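NEDD8-conjugating enzyme UBC12 (Saccharomyces cerevisiae, PDB 3O2U) accepts the ubiquitin-like protein NEDD8 (Rub1 in yeast) from its E1 enzyme and catalyses its covalent attachment to other proteins, chiefly the cullin Cdc53. Local coordinates at residues L102-F106 with K183-I187; D37-L43 with D130-I135. All blocks are in the same frame, centred on the assembly; numbering follows the deposited sequence.

Contact 1 (L102-F106 with K183-I187); sequences LKKIF and KYDNI
D185 grips K104 through two hydrogen bonds, one from its side chain and one from its backbone. K104 N donates to D185 OD2 at 3.0 Å, meeting the oxygen from above the carboxylate plane, 52° out of it. In return D185 N gives its proton to K104 O at 3.1 Å, in the carbonyl plane and on a lone pair. A water lies 2.9 Å from both K104 O and D185 O, between the two backbones. Beside this polar pair, the ring of Y184 lies alongside the 104-106 backbone, with CD1 3.4 Å from I105 C and the K104 carbonyl oxygen at its edge. F106 turns a ring edge to the face of Y184 in an offset edge-to-face pair, centroids 5.5 Å apart and planes at 83°. A flat, polar-tipped tyrosine suits this place, since its ring packs on F106 while OH reaches a weak hydrogen bond to N152. In the E2 (UBC) fold, 102-106 leaves the last strand of the four-stranded antiparallel sheet, and 183-187 begins at the last residue of the short hairpin that comes after helix 163-174, whose A169 and T173 also touch F106. K103, bent at chi2 (-63°), lays its aliphatic part by the aspartate, CD 3.6 Å from D185 OD2, and carries NZ on to N83; its CG also touches I187 CG2. Two β-branched isoleucines also meet, I105 CG2 against I187 CD1 at 4.1 Å. Farther out, K104 runs extended, CD 3.7 Å from K183 O, which leaves its ammonium near the D185 carboxylate but not in contact with it.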
loop_
_atom_site.group_PDB
_atom_site.type_symbol
_atom_site.label_atom_id
_atom_site.label_comp_id
_atom_site.label_asym_id
_atom_site.label_seq_id
_atom_site.Cartn_x
_atom_site.Cartn_y
_atom_site.Cartn_z
ATOM N N LEU A 102 -2.579 -6.296 5.237
ATOM C CA LEU A 102 -2.207 -6.866 6.517
ATOM C C LEU A 102 -3.315 -7.719 7.111
ATOM O O LEU A 102 -3.197 -8.183 8.237
ATOM C CB LEU A 102 -1.848 -5.753 7.508
ATOM C CG LEU A 102 -0.780 -4.778 7.029
ATOM C CD1 LEU A 102 -0.457 -3.794 8.138
ATOM C CD2 LEU A 102 0.469 -5.543 6.589
ATOM N N LYS A 103 -4.398 -7.904 6.355
ATOM C CA LYS A 103 -5.512 -8.729 6.801
ATOM C C LYS A 103 -5.844 -9.791 5.755
ATOM O O LYS A 103 -5.770 -9.529 4.558
ATOM C CB LYS A 103 -6.754 -7.859 7.051
ATOM C CG LYS A 103 -6.636 -6.915 8.252
ATOM C CD LYS A 103 -6.476 -7.693 9.554
ATOM C CE LYS A 103 -6.661 -6.797 10.802
ATOM N NZ LYS A 103 -5.719 -5.642 10.843
ATOM N N LYS A 104 -6.210 -10.985 6.211
ATOM C CA LYS A 104 -6.761 -11.989 5.317
ATOM C C LYS A 104 -8.183 -11.572 4.980
ATOM O O LYS A 104 -9.089 -11.623 5.835
ATOM C CB LYS A 104 -6.771 -13.363 5.990
ATOM C CG LYS A 104 -5.412 -13.798 6.527
ATOM C CD LYS A 104 -5.417 -15.291 6.845
ATOM C CE LYS A 104 -4.206 -15.689 7.686
ATOM N NZ LYS A 104 -4.515 -16.866 8.574
ATOM N N ILE A 105 -8.389 -11.132 3.747
ATOM C CA ILE A 105 -9.728 -10.702 3.352
ATOM C C ILE A 105 -10.195 -11.365 2.053
ATOM O O ILE A 105 -9.388 -11.760 1.210
ATOM C CB ILE A 105 -9.863 -9.158 3.274
ATOM C CG1 ILE A 105 -9.093 -8.602 2.090
ATOM C CG2 ILE A 105 -9.384 -8.478 4.578
ATOM C CD1 ILE A 105 -9.709 -7.326 1.571
ATOM N N PHE A 106 -11.509 -11.478 1.908
ATOM C CA PHE A 106 -12.102 -12.119 0.740
ATOM C C PHE A 106 -12.328 -11.066 -0.339
ATOM O O PHE A 106 -13.332 -10.370 -0.328
ATOM C CB PHE A 106 -13.435 -12.743 1.133
ATOM C CG PHE A 106 -13.968 -13.716 0.133
ATOM C CD1 PHE A 106 -13.288 -14.898 -0.134
ATOM C CD2 PHE A 106 -15.168 -13.468 -0.519
ATOM C CE1 PHE A 106 -13.786 -15.806 -1.042
ATOM C CE2 PHE A 106 -15.669 -14.377 -1.436
ATOM C CZ PHE A 106 -14.980 -15.540 -1.698
ATOM N N LYS A 183 -9.794 -19.551 6.426
ATOM C CA LYS A 183 -10.370 -18.682 7.432
ATOM C C LYS A 183 -9.910 -17.239 7.218
ATOM O O LYS A 183 -8.728 -16.972 7.010
ATOM C CB LYS A 183 -9.985 -19.148 8.839
ATOM C CG LYS A 183 -10.774 -18.432 9.940
ATOM C CD LYS A 183 -9.930 -18.139 11.168
ATOM C CE LYS A 183 -10.207 -16.718 11.693
ATOM N NZ LYS A 183 -11.534 -16.579 12.350
ATOM N N TYR A 184 -10.855 -16.312 7.275
ATOM C CA TYR A 184 -10.542 -14.915 7.065
ATOM C C TYR A 184 -10.592 -14.182 8.397
ATOM O O TYR A 184 -11.228 -14.653 9.349
ATOM C CB TYR A 184 -11.509 -14.322 6.031
ATOM C CG TYR A 184 -11.258 -14.918 4.662
ATOM C CD1 TYR A 184 -10.406 -14.290 3.762
ATOM C CD2 TYR A 184 -11.819 -16.136 4.296
ATOM C CE1 TYR A 184 -10.136 -14.845 2.515
ATOM C CE2 TYR A 184 -11.562 -16.701 3.048
ATOM C CZ TYR A 184 -10.721 -16.044 2.161
ATOM O OH TYR A 184 -10.435 -16.581 0.922
ATOM N N ASP A 185 -9.940 -13.021 8.464
ATOM C CA ASP A 185 -9.895 -12.256 9.710
ATOM C C ASP A 185 -11.193 -11.513 10.012
ATOM O O ASP A 185 -11.890 -11.068 9.111
ATOM C CB ASP A 185 -8.756 -11.245 9.666
ATOM C CG ASP A 185 -7.395 -11.905 9.720
ATOM O OD1 ASP A 185 -7.282 -13.009 10.301
ATOM O OD2 ASP A 185 -6.440 -11.311 9.190
ATOM N N ASN A 186 -11.489 -11.373 11.297
ATOM C CA ASN A 186 -12.574 -10.526 11.762
ATOM C C ASN A 186 -12.139 -9.074 11.690
ATOM O O ASN A 186 -11.274 -8.646 12.458
ATOM C CB ASN A 186 -12.933 -10.903 13.198
ATOM C CG ASN A 186 -14.143 -10.141 13.719
ATOM O OD1 ASN A 186 -14.286 -8.941 13.485
ATOM N ND2 ASN A 186 -15.008 -10.836 14.442
ATOM N N ILE A 187 -12.715 -8.312 10.761
ATOM C CA ILE A 187 -12.323 -6.920 10.600
ATOM C C ILE A 187 -13.459 -5.912 10.865
ATOM O O ILE A 187 -13.302 -4.724 10.588
ATOM C CB ILE A 187 -11.721 -6.637 9.190
ATOM C CG1 ILE A 187 -12.767 -6.862 8.090
ATOM C CG2 ILE A 187 -10.492 -7.495 8.926
ATOM C CD1 ILE A 187 -12.266 -6.492 6.692
HETATM O O HOH W 1 -11.749 -10.640 6.248
#

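Contact 2 (D37-L43 with D130-I135); sequences DLDSLDL and DLQSII
Q132 reaches across to D42 with both ends of its amide. Its CB touches L41 CD2 at 4.1 Å; beyond it CG stands opposite the backbone N (chi1 175°), and a bend at chi2 of 89° swings the amide to the D42 backbone. There OE1 accepts from D42 N at 2.7 Å, the donor tilted 18° from the carbonyl plane, while NE2 donates to D42 O at 3.0 Å. That oxygen is met from above its own carbonyl plane, although it lies close to the plane of the glutamine amide. Glutamine suits the place because one flat group supplies both the acceptor and the donor that a single residue's N and O require, and the paired bonds fix the amide's rotation. A leucine here has neither acceptor nor donor, and with D42 N and O left without these partners the loop after helix 29-39 would probably be freer to shift. In the E2 fold the contact joins the end of helix 29-39, the N-terminal helix of the UBC core, and the loop after it to the start of helix 131-143, both helices packed on the antiparallel sheet. D130 is the N-cap of the second helix: its OD1 accepts from S133 N and S133 OG, which approach from opposite faces of the carboxylate. At the next residue, L131 N is taken by D37 OD2 at 3.1 Å; the same oxygen is hydrogen-bonded to Y92 OH, and D37 OD1 forms a salt bridge with R33. A water links D37 O to Q132 N. Leucines and an isoleucine fill the sheet side: L131 CD2 meets L38 CD2 at 3.6 Å and also L41 CD1, while L43 CD2 rests on I135 CG2 at 3.8 Å, beside L49 of strand 47-51.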
loop_
_atom_site.group_PDB
_atom_site.type_symbol
_atom_site.label_atom_id
_atom_site.label_comp_id
_atom_site.label_asym_id
_atom_site.label_seq_id
_atom_site.Cartn_x
_atom_site.Cartn_y
_atom_site.Cartn_z
ATOM N N ASP A 37 4.351 14.552 -0.815
ATOM C CA ASP A 37 3.110 13.786 -0.992
ATOM C C ASP A 37 2.299 13.702 0.307
ATOM O O ASP A 37 1.080 13.810 0.286
ATOM C CB ASP A 37 3.405 12.358 -1.471
ATOM C CG ASP A 37 3.787 12.290 -2.935
ATOM O OD1 ASP A 37 4.163 13.333 -3.517
ATOM O OD2 ASP A 37 3.696 11.168 -3.495
ATOM N N LEU A 38 2.978 13.470 1.428
ATOM C CA LEU A 38 2.314 13.406 2.735
ATOM C C LEU A 38 1.743 14.756 3.141
ATOM O O LEU A 38 0.645 14.839 3.691
ATOM C CB LEU A 38 3.287 12.936 3.813
ATOM C CG LEU A 38 3.618 11.442 3.818
ATOM C CD1 LEU A 38 4.877 11.202 4.638
ATOM C CD2 LEU A 38 2.436 10.651 4.372
ATOM N N ASP A 39 2.504 15.810 2.879
ATOM C CA ASP A 39 2.059 17.161 3.207
ATOM C C ASP A 39 0.878 17.614 2.346
ATOM O O ASP A 39 0.157 18.525 2.734
ATOM C CB ASP A 39 3.215 18.164 3.082
ATOM C CG ASP A 39 4.239 18.007 4.193
ATOM O OD1 ASP A 39 3.932 17.308 5.184
ATOM O OD2 ASP A 39 5.350 18.572 4.076
ATOM N N SER A 40 0.689 16.974 1.189
ATOM C CA SER A 40 -0.368 17.341 0.244
ATOM C C SER A 40 -1.619 16.446 0.315
ATOM O O SER A 40 -2.528 16.576 -0.507
ATOM C CB SER A 40 0.178 17.288 -1.191
ATOM O OG SER A 40 1.369 18.046 -1.326
ATOM N N LEU A 41 -1.660 15.518 1.258
ATOM C CA LEU A 41 -2.760 14.546 1.303
ATOM C C LEU A 41 -4.116 15.200 1.560
ATOM O O LEU A 41 -4.227 16.163 2.307
ATOM C CB LEU A 41 -2.512 13.477 2.369
ATOM C CG LEU A 41 -1.565 12.344 1.990
ATOM C CD1 LEU A 41 -1.305 11.410 3.196
ATOM C CD2 LEU A 41 -2.088 11.571 0.785
ATOM N N ASP A 42 -5.152 14.652 0.942
ATOM C CA ASP A 42 -6.505 15.130 1.146
ATOM C C ASP A 42 -7.405 13.914 1.323
ATOM O O ASP A 42 -8.133 13.536 0.411
ATOM C CB ASP A 42 -6.945 15.952 -0.063
ATOM C CG ASP A 42 -8.237 16.692 0.175
ATOM O OD1 ASP A 42 -8.238 17.638 0.990
ATOM O OD2 ASP A 42 -9.249 16.338 -0.469
ATOM N N LEU A 43 -7.343 13.290 2.495
ATOM C CA LEU A 43 -7.987 11.991 2.700
ATOM C C LEU A 43 -9.472 12.117 3.018
ATOM O O LEU A 43 -9.871 13.015 3.758
ATOM C CB LEU A 43 -7.303 11.241 3.847
ATOM C CG LEU A 43 -5.816 10.871 3.758
ATOM C CD1 LEU A 43 -5.288 10.434 5.121
ATOM C CD2 LEU A 43 -5.596 9.782 2.734
ATOM N N ASP A 130 0.909 10.025 -7.245
ATOM C CA ASP A 130 1.356 10.327 -5.888
ATOM C C ASP A 130 0.678 9.444 -4.853
ATOM O O ASP A 130 -0.138 8.581 -5.191
ATOM C CB ASP A 130 1.119 11.810 -5.564
ATOM C CG ASP A 130 -0.353 12.204 -5.644
ATOM O OD1 ASP A 130 -1.209 11.339 -5.944
ATOM O OD2 ASP A 130 -0.663 13.389 -5.417
ATOM N N LEU A 131 1.029 9.667 -3.589
ATOM C CA LEU A 131 0.504 8.857 -2.513
ATOM C C LEU A 131 -1.022 8.972 -2.494
ATOM O O LEU A 131 -1.721 7.989 -2.256
ATOM C CB LEU A 131 1.119 9.292 -1.178
ATOM C CG LEU A 131 0.600 8.593 0.074
ATOM C CD1 LEU A 131 0.792 7.076 -0.020
ATOM C CD2 LEU A 131 1.284 9.159 1.339
ATOM N N GLN A 132 -1.538 10.174 -2.747
ATOM C CA GLN A 132 -2.996 10.374 -2.764
ATOM C C GLN A 132 -3.646 9.408 -3.763
ATOM O O GLN A 132 -4.674 8.807 -3.471
ATOM C CB GLN A 132 -3.351 11.815 -3.136
ATOM C CG GLN A 132 -4.839 12.068 -3.297
ATOM C CD GLN A 132 -5.493 12.464 -2.008
ATOM O OE1 GLN A 132 -4.836 12.966 -1.100
ATOM N NE2 GLN A 132 -6.799 12.252 -1.914
ATOM N N SER A 133 -3.029 9.264 -4.934
ATOM C CA SER A 133 -3.527 8.368 -5.983
ATOM C C SER A 133 -3.518 6.934 -5.536
ATOM O O SER A 133 -4.465 6.207 -5.772
ATOM C CB SER A 133 -2.657 8.478 -7.228
ATOM O OG SER A 133 -2.615 9.821 -7.667
ATOM N N ILE A 134 -2.420 6.511 -4.915
ATOM C CA ILE A 134 -2.348 5.147 -4.452
ATOM C C ILE A 134 -3.457 4.900 -3.442
ATOM O O ILE A 134 -4.198 3.918 -3.544
ATOM C CB ILE A 134 -0.975 4.842 -3.824
ATOM C CG1 ILE A 134 0.110 4.904 -4.918
ATOM C CG2 ILE A 134 -1.017 3.484 -3.155
ATOM C CD1 ILE A 134 1.541 5.082 -4.406
ATOM N N ILE A 135 -3.574 5.801 -2.475
ATOM C CA ILE A 135 -4.568 5.637 -1.428
ATOM C C ILE A 135 -5.994 5.629 -1.997
ATOM O O ILE A 135 -6.825 4.791 -1.627
ATOM C CB ILE A 135 -4.405 6.695 -0.338
ATOM C CG1 ILE A 135 -3.116 6.401 0.466
ATOM C CG2 ILE A 135 -5.636 6.690 0.571
ATOM C CD1 ILE A 135 -2.824 7.435 1.540
HETATM O O HOH W 2 -0.108 12.728 -2.105
#

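From the N terminus, the chain first enters contact 2 at 37-43, as helix 29-39 ends, then runs through the first three strands of the antiparallel sheet and the fourth, 98-101, before reaching 102-106 of contact 1. The return to 130-135 closes the first loop, bringing the start of helix 131-143 against the end of the earlier helix. Contact 1 closes only later, at 183-187, after the C-terminal helices and the short hairpin. The two loops therefore cross rather than nest. Their centres lie 26 Å apart on opposite sides of the chain's centre: contact 2 joins the end of one helix and its following loop to the start of another, whereas contact 1 ties the exit of the last sheet strand to the C-terminal tail.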